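Side-chain contacts in endoglucanase (Fervidobacterium pennivorans DSM 9078, PDB 6KDD), which probably hydrolyses beta-1,4-glucosidic linkages in glucans such as cellulose, as a glycoside hydrolase family 5 enzyme: residues Trp293-Gly298 / Gln307-Pro312; Glu45-Ile50 / Asp56-Pro61; Gln125-Phe130 / Lys163-Ser168. One frame throughout, in Å; residues are numbered along the deposited sequence.

Contacts 1 and 2 adjoin on one flank of the barrel, their centres 12 Å apart, and share an apolar seam: Phe295 CE1 lies 3.5 Å from Ile50 CG1, and Trp293 CZ3 reaches Pro61 CG at 3.9 Å. Contact 3 pairs two outer helices on the far side of the chain's centre from contact 1, with centres about 34 Å apart; from contact 2 its centre is about 24 Å away. The Phe47 side chain of contact 2 lies about 10 Å from a bound nickel ion. Inside the barrel, Arg59 of contact 2 forms salt bridges with Glu140 and with Glu260, which sits on strand 256-261 where family 5 enzymes usually carry the nucleophile; the acid/base is expected just past strand 137-140.

Contact 1: residues Trp293-Gly298 / Gln307-Pro312; sequences WEFCAG and QNWIEP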
# COMPACT_ATOMS: atom_id res chain seq x y z
N TRP A 293 -0.93 5.06 6.18
CA TRP A 293 -1.04 6.10 5.14
C TRP A 293 -1.18 7.46 5.81
O TRP A 293 -2.22 7.71 6.42
CB TRP A 293 -2.29 5.88 4.26
CG TRP A 293 -2.33 6.87 3.12
CD1 TRP A 293 -2.99 8.07 3.07
CD2 TRP A 293 -1.64 6.73 1.86
NE1 TRP A 293 -2.79 8.67 1.84
CE2 TRP A 293 -1.98 7.86 1.08
CE3 TRP A 293 -0.81 5.74 1.31
CZ2 TRP A 293 -1.43 8.07 -0.20
CZ3 TRP A 293 -0.32 5.92 0.02
CH2 TRP A 293 -0.60 7.09 -0.71
N GLU A 294 -0.18 8.35 5.72
CA GLU A 294 1.12 8.13 5.08
C GLU A 294 2.17 8.94 5.85
O GLU A 294 1.85 9.53 6.90
CB GLU A 294 1.10 8.40 3.57
CG GLU A 294 0.16 9.53 3.15
CD GLU A 294 0.49 10.93 3.64
OE1 GLU A 294 1.67 11.21 3.99
OE2 GLU A 294 -0.44 11.75 3.65
N PHE A 295 3.42 8.95 5.35
CA PHE A 295 4.56 9.44 6.11
C PHE A 295 4.49 10.94 6.40
O PHE A 295 4.53 11.32 7.57
CB PHE A 295 5.86 9.10 5.39
CG PHE A 295 7.11 9.74 5.95
CD1 PHE A 295 7.51 9.46 7.26
CD2 PHE A 295 7.92 10.53 5.14
CE1 PHE A 295 8.69 10.02 7.76
CE2 PHE A 295 9.07 11.12 5.65
CZ PHE A 295 9.45 10.87 6.97
N CYS A 296 4.41 11.81 5.35
CA CYS A 296 4.55 13.24 5.62
C CYS A 296 3.60 14.19 4.88
O CYS A 296 3.86 15.41 4.88
CB CYS A 296 5.96 13.73 5.33
SG CYS A 296 6.52 13.40 3.62
N ALA A 297 2.50 13.73 4.29
CA ALA A 297 1.65 14.67 3.56
C ALA A 297 0.33 14.91 4.33
O ALA A 297 0.36 15.09 5.54
CB ALA A 297 1.41 14.21 2.12
N GLY A 298 -0.83 14.88 3.66
CA GLY A 298 -2.09 15.26 4.30
C GLY A 298 -2.56 14.33 5.42
O GLY A 298 -3.49 14.69 6.17
N GLN A 307 10.62 19.22 11.28
CA GLN A 307 11.58 18.13 11.24
C GLN A 307 11.39 17.22 12.45
O GLN A 307 12.36 16.79 13.08
CB GLN A 307 13.05 18.55 11.17
CG GLN A 307 13.34 19.53 10.05
CD GLN A 307 14.73 20.10 10.19
OE1 GLN A 307 15.73 19.42 9.99
NE2 GLN A 307 14.79 21.36 10.55
N ASN A 308 10.14 16.90 12.74
CA ASN A 308 9.89 15.93 13.79
C ASN A 308 8.59 15.17 13.54
O ASN A 308 7.74 15.62 12.79
CB ASN A 308 9.92 16.59 15.17
CG ASN A 308 10.73 15.76 16.16
OD1 ASN A 308 10.79 14.51 16.07
ND2 ASN A 308 11.38 16.45 17.08
N TRP A 309 8.47 14.03 14.20
CA TRP A 309 7.25 13.24 14.26
C TRP A 309 6.11 14.03 14.91
O TRP A 309 6.33 14.85 15.83
CB TRP A 309 7.56 11.97 15.04
CG TRP A 309 8.59 11.14 14.33
CD1 TRP A 309 9.95 11.12 14.54
CD2 TRP A 309 8.33 10.29 13.19
NE1 TRP A 309 10.53 10.26 13.64
CE2 TRP A 309 9.57 9.74 12.80
CE3 TRP A 309 7.16 9.89 12.52
CZ2 TRP A 309 9.67 8.81 11.76
CZ3 TRP A 309 7.26 8.99 11.46
CH2 TRP A 309 8.49 8.43 11.13
N ILE A 310 4.89 13.79 14.40
CA ILE A 310 3.65 14.32 14.94
C ILE A 310 3.14 13.35 16.00
O ILE A 310 2.84 12.20 15.69
CB ILE A 310 2.65 14.49 13.79
CG1 ILE A 310 3.25 15.41 12.72
CG2 ILE A 310 1.28 14.94 14.29
CD1 ILE A 310 2.47 15.43 11.41
N GLU A 311 3.14 13.81 17.27
CA GLU A 311 2.88 12.94 18.41
C GLU A 311 1.60 13.45 19.08
O GLU A 311 1.35 14.65 19.03
CB GLU A 311 4.09 12.98 19.37
CG GLU A 311 5.33 12.31 18.79
CD GLU A 311 5.21 10.79 18.67
OE1 GLU A 311 4.18 10.23 19.06
OE2 GLU A 311 6.20 10.12 18.25
N PRO A 312 0.74 12.60 19.67
CA PRO A 312 1.01 11.17 19.74
C PRO A 312 0.57 10.32 18.53
O PRO A 312 0.57 9.10 18.61
CB PRO A 312 0.30 10.78 21.04
CG PRO A 312 -0.91 11.70 21.09
CD PRO A 312 -0.52 12.97 20.35
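Phe295 and Trp309 make the whole of this contact, an offset edge-to-face pair in which the rim of the phenyl ring is turned toward the face of the indole. The planes stand at 71° and the phenyl centroid lies 5.8 Å from that of the six-membered indole ring. CH2 of Trp309 sits in the phenyl plane, 3.7 Å from CE1 of Phe295. With CG anti to the backbone N (chi1 171°), the phenyl swings out of its loop to meet the indole. Packing is tight on the Phe295 side, where Val24, Ile50 and Tyr46 surround the buried phenyl group; Tyr302, in the hairpin of Trp309, lies nearly parallel to Phe295 and meets Trp309 edge-to-face. The Trp309 side is looser: the indole is partly exposed, rests on Ile49 and receives a cation-pi contact from Arg53, while Gln307, Asn308 and Glu311 are exposed. The chain turns after strand 289-292 through a cis peptide before Glu294, and Ala297 N donates to the syn lone pair of Glu294 OE1 (2.7 Å), closing the loop back beside Phe295. Gln307 and Asn308, facing Asp303, form a G1 beta bulge in the small antiparallel hairpin. The pair ties it to the loop after the eighth TIM-barrel strand.

Contact 2: residues Glu45-Ile50 / Asp56-Pro61; sequences EYFEII and DSVRIP
The Phe47 ring presents its edge to Ile60, whose CD1 lies near the ring plane, 4.2 Å from CE1. Val58 CG2 approaches the same CE1 obliquely at 4.1 Å, and the Phe47 and Val58 side chains cross at about a right angle. Beyond the strand, the ring also touches Val87, Arg90 and Ala91 of helix 78-93 and Asn94 after it, which places it between that helix and the sheet. Phe47 has CG anti to its carbonyl carbon (chi1 -60°), and this carries the ring's end nearer to the strand than the initial direction of the side chain would suggest. Helix 45-53 and strand 57-60 are consecutive parts of the beta-alpha-beta unit that starts with strand 22-25, in the TIM barrel of this family. The short segments run at 141° to each other, with axes 10.0 Å apart at closest, and the nearest CA atoms are those of Phe47 and Val58, 8.4 Å apart. One turn along the helix, Ile50 points toward the strand; its CG2 meets Val58 CG1 at 3.8 Å, and its CD1 approaches the same methyl at 4.1 Å. Val58 CG1 thus takes both Ile50 methyls and also lies 4.2 Å from Phe47 CD1, while CG2 faces Phe47 CE1. Across the strand, the alternating Arg59 extends into the barrel interior, where its guanidinium group forms a hydrogen bond with Asn25.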
# COMPACT_ATOMS: atom_id res chain seq x y z
N GLU A 45 17.29 11.07 3.43
CA GLU A 45 17.27 11.08 4.89
C GLU A 45 15.99 10.50 5.46
O GLU A 45 15.98 10.07 6.60
CB GLU A 45 17.42 12.51 5.42
CG GLU A 45 18.83 12.80 5.92
CD GLU A 45 18.99 14.11 6.69
OE1 GLU A 45 17.96 14.68 7.12
OE2 GLU A 45 20.16 14.57 6.87
N TYR A 46 14.89 10.47 4.67
CA TYR A 46 13.66 9.96 5.24
C TYR A 46 13.82 8.51 5.68
O TYR A 46 13.14 8.08 6.60
CB TYR A 46 12.53 10.05 4.22
CG TYR A 46 12.13 11.47 3.85
CD1 TYR A 46 12.53 12.56 4.59
CD2 TYR A 46 11.27 11.69 2.77
CE1 TYR A 46 12.14 13.86 4.26
CE2 TYR A 46 10.88 12.98 2.42
CZ TYR A 46 11.32 14.07 3.16
OH TYR A 46 10.91 15.31 2.81
N PHE A 47 14.58 7.70 4.93
CA PHE A 47 14.66 6.29 5.28
C PHE A 47 15.38 6.13 6.62
O PHE A 47 15.01 5.28 7.43
CB PHE A 47 15.23 5.46 4.13
CG PHE A 47 14.37 5.55 2.87
CD1 PHE A 47 13.06 5.10 2.90
CD2 PHE A 47 14.86 6.12 1.71
CE1 PHE A 47 12.23 5.25 1.79
CE2 PHE A 47 14.03 6.28 0.60
CZ PHE A 47 12.72 5.83 0.63
N GLU A 48 16.40 6.96 6.88
CA GLU A 48 17.09 6.85 8.17
C GLU A 48 16.13 7.25 9.30
O GLU A 48 16.12 6.60 10.36
CB GLU A 48 18.26 7.84 8.18
CG GLU A 48 19.34 7.45 9.16
CD GLU A 48 20.41 8.51 9.35
OE1 GLU A 48 20.43 9.52 8.58
OE2 GLU A 48 21.23 8.34 10.29
N ILE A 49 15.41 8.36 9.09
CA ILE A 49 14.42 8.88 10.02
C ILE A 49 13.38 7.82 10.38
O ILE A 49 13.06 7.65 11.55
CB ILE A 49 13.82 10.20 9.47
CG1 ILE A 49 14.85 11.34 9.55
CG2 ILE A 49 12.54 10.56 10.20
CD1 ILE A 49 14.55 12.53 8.70
N ILE A 50 12.84 7.10 9.37
CA ILE A 50 11.77 6.11 9.51
C ILE A 50 12.33 4.90 10.26
O ILE A 50 11.67 4.32 11.13
CB ILE A 50 11.28 5.77 8.07
CG1 ILE A 50 10.42 6.94 7.55
CG2 ILE A 50 10.58 4.41 7.95
CD1 ILE A 50 10.10 6.90 6.03
N ASP A 56 9.73 -1.18 10.45
CA ASP A 56 10.35 -2.30 9.76
C ASP A 56 10.38 -2.13 8.25
O ASP A 56 11.22 -2.72 7.56
CB ASP A 56 9.58 -3.59 10.04
CG ASP A 56 9.54 -3.82 11.54
OD1 ASP A 56 10.63 -3.77 12.11
OD2 ASP A 56 8.42 -3.99 12.11
N SER A 57 9.40 -1.38 7.71
CA SER A 57 9.19 -1.44 6.26
C SER A 57 8.65 -0.11 5.72
O SER A 57 8.05 0.71 6.44
CB SER A 57 8.25 -2.57 5.91
OG SER A 57 6.97 -2.32 6.51
N VAL A 58 8.83 0.06 4.39
CA VAL A 58 8.22 1.17 3.68
C VAL A 58 7.53 0.65 2.43
O VAL A 58 7.99 -0.29 1.76
CB VAL A 58 9.28 2.22 3.26
CG1 VAL A 58 9.74 3.11 4.43
CG2 VAL A 58 10.45 1.61 2.49
N ARG A 59 6.41 1.29 2.10
CA ARG A 59 5.70 0.94 0.89
C ARG A 59 5.76 2.17 -0.02
O ARG A 59 5.57 3.31 0.43
CB ARG A 59 4.23 0.60 1.18
CG ARG A 59 3.41 0.37 -0.09
CD ARG A 59 2.05 -0.23 0.24
NE ARG A 59 1.16 -0.47 -0.92
CZ ARG A 59 0.15 0.29 -1.34
NH1 ARG A 59 -0.09 1.46 -0.78
NH2 ARG A 59 -0.64 -0.14 -2.34
N ILE A 60 6.13 1.94 -1.27
CA ILE A 60 6.45 3.03 -2.18
C ILE A 60 5.49 2.97 -3.36
O ILE A 60 5.70 2.21 -4.30
CB ILE A 60 7.91 2.96 -2.70
CG1 ILE A 60 8.94 2.78 -1.57
CG2 ILE A 60 8.25 4.21 -3.56
CD1 ILE A 60 9.05 4.01 -0.71
N PRO A 61 4.41 3.77 -3.34
CA PRO A 61 3.54 3.90 -4.50
C PRO A 61 4.25 4.52 -5.69
O PRO A 61 4.94 5.55 -5.56
CB PRO A 61 2.48 4.90 -4.04
CG PRO A 61 2.48 4.72 -2.49
CD PRO A 61 3.95 4.51 -2.17

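Contact 3: residues Gln125-Phe130 / Lys163-Ser168; sequences QIAKFF and KVIRES
Ala127 and Ser168 point their side chains at each other between two nearly parallel helices, and the methyl CB of Ala127 comes within 3.5 Å of Ser168 OG. The hydroxyl takes the position between its own backbone N and carbonyl carbon (chi1 61°), from which it also lies 3.6 Å from Ala127 C, close against the opposing backbone. Its hydrogen bond goes not across the contact but to a residue adjoining the segments. Ile165 is oriented differently. Its side chain leaves alongside the interface, so Ala127 CB meets mainly the helix backbone, 4.0 Å from Ile165 CA, with CG1 of Ile165 a little farther off. The small side chains of Ala127 and Ser168 allow a close approach: the CA atoms of Ala127 and Ile165 are only 5.5 Å apart, and the axes of the two short segments pass within 8.7 Å at a crossing angle of -17°. At the solvent margin, Lys128 contributes its aliphatic CG, 4.4 Å from Ser168 OG. Its NZ remains 6.5 Å from Glu167 OE2, too far for a salt bridge, so any attraction is probably weak. Asn169, directly after Ser168, donates from ND2 to Ala127 O beside this van der Waals contact. Inward, Ala127 and Ile165 both rest on Phe139 of strand 137-140, while Trp123 touches Ile165. The pair thus joins helices 112-129 and 151-168, consecutive long helices of the barrel's outer layer, over the strand that connects them.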
# COMPACT_ATOMS: atom_id res chain seq x y z
N GLN A 125 9.36 -5.67 -17.04
CA GLN A 125 10.53 -4.82 -16.99
C GLN A 125 11.02 -4.64 -15.56
O GLN A 125 12.23 -4.66 -15.30
CB GLN A 125 10.23 -3.48 -17.62
CG GLN A 125 10.13 -3.59 -19.14
CD GLN A 125 9.62 -2.26 -19.62
OE1 GLN A 125 10.37 -1.33 -19.81
NE2 GLN A 125 8.30 -2.15 -19.75
N ILE A 126 10.08 -4.41 -14.63
CA ILE A 126 10.49 -4.08 -13.27
C ILE A 126 11.11 -5.35 -12.71
O ILE A 126 12.13 -5.31 -12.02
CB ILE A 126 9.29 -3.63 -12.41
CG1 ILE A 126 8.66 -2.35 -12.95
CG2 ILE A 126 9.70 -3.47 -10.94
CD1 ILE A 126 7.25 -2.10 -12.38
N ALA A 127 10.42 -6.46 -12.95
CA ALA A 127 10.83 -7.74 -12.41
C ALA A 127 12.23 -8.08 -12.92
O ALA A 127 13.06 -8.57 -12.14
CB ALA A 127 9.81 -8.81 -12.75
N LYS A 128 12.50 -7.74 -14.18
CA LYS A 128 13.80 -8.02 -14.77
C LYS A 128 14.86 -7.12 -14.15
O LYS A 128 15.92 -7.59 -13.75
CB LYS A 128 13.79 -7.79 -16.29
CG LYS A 128 13.36 -9.02 -17.08
CD LYS A 128 13.54 -8.88 -18.58
CE LYS A 128 13.06 -10.11 -19.33
NZ LYS A 128 12.42 -9.73 -20.61
N PHE A 129 14.55 -5.82 -14.08
CA PHE A 129 15.44 -4.84 -13.48
C PHE A 129 15.84 -5.20 -12.05
O PHE A 129 17.02 -5.06 -11.71
CB PHE A 129 14.81 -3.45 -13.58
CG PHE A 129 15.75 -2.33 -13.25
CD1 PHE A 129 15.91 -1.90 -11.93
CD2 PHE A 129 16.46 -1.68 -14.25
CE1 PHE A 129 16.78 -0.86 -11.64
CE2 PHE A 129 17.32 -0.64 -13.96
CZ PHE A 129 17.47 -0.22 -12.65
N PHE A 130 14.88 -5.66 -11.21
CA PHE A 130 15.17 -5.90 -9.80
C PHE A 130 15.40 -7.39 -9.49
O PHE A 130 15.37 -7.80 -8.34
CB PHE A 130 14.08 -5.29 -8.89
CG PHE A 130 14.12 -3.78 -8.86
CD1 PHE A 130 15.07 -3.10 -8.10
CD2 PHE A 130 13.18 -3.02 -9.56
CE1 PHE A 130 15.13 -1.70 -8.08
CE2 PHE A 130 13.23 -1.63 -9.52
CZ PHE A 130 14.19 -0.97 -8.78
N LYS A 163 2.55 -14.62 -13.39
CA LYS A 163 3.25 -15.57 -14.25
C LYS A 163 4.54 -14.93 -14.76
O LYS A 163 5.61 -15.53 -14.60
CB LYS A 163 2.36 -16.04 -15.41
CG LYS A 163 2.97 -17.16 -16.25
CD LYS A 163 3.27 -18.45 -15.48
CE LYS A 163 3.57 -19.64 -16.38
NZ LYS A 163 4.79 -19.44 -17.20
N VAL A 164 4.43 -13.73 -15.34
CA VAL A 164 5.62 -13.11 -15.90
C VAL A 164 6.62 -12.67 -14.83
O VAL A 164 7.82 -12.79 -15.07
CB VAL A 164 5.38 -12.08 -17.02
CG1 VAL A 164 4.17 -12.43 -17.86
CG2 VAL A 164 5.37 -10.63 -16.58
N ILE A 165 6.17 -12.19 -13.66
CA ILE A 165 7.12 -11.83 -12.62
C ILE A 165 7.92 -13.08 -12.24
O ILE A 165 9.14 -13.04 -12.04
CB ILE A 165 6.39 -11.24 -11.40
CG1 ILE A 165 5.75 -9.89 -11.74
CG2 ILE A 165 7.28 -11.17 -10.17
CD1 ILE A 165 4.78 -9.37 -10.68
N ARG A 166 7.20 -14.21 -12.20
CA ARG A 166 7.77 -15.46 -11.71
C ARG A 166 8.83 -16.01 -12.67
O ARG A 166 9.65 -16.82 -12.27
CB ARG A 166 6.68 -16.50 -11.46
CG ARG A 166 5.83 -16.25 -10.23
CD ARG A 166 6.60 -16.63 -8.99
NE ARG A 166 5.91 -16.36 -7.74
CZ ARG A 166 6.31 -15.46 -6.85
NH1 ARG A 166 7.38 -14.72 -7.09
NH2 ARG A 166 5.63 -15.32 -5.72
N GLU A 167 8.80 -15.56 -13.93
CA GLU A 167 9.74 -16.06 -14.92
C GLU A 167 11.15 -15.61 -14.53
O GLU A 167 12.10 -16.37 -14.70
CB GLU A 167 9.45 -15.49 -16.31
CG GLU A 167 8.20 -16.08 -16.94
CD GLU A 167 7.81 -15.51 -18.30
OE1 GLU A 167 6.92 -16.10 -18.94
OE2 GLU A 167 8.41 -14.51 -18.75
N SER A 168 11.27 -14.37 -14.04
CA SER A 168 12.57 -13.80 -13.68
C SER A 168 12.74 -13.75 -12.17
O SER A 168 13.87 -13.69 -11.70
CB SER A 168 12.77 -12.43 -14.29
OG SER A 168 11.77 -11.54 -13.79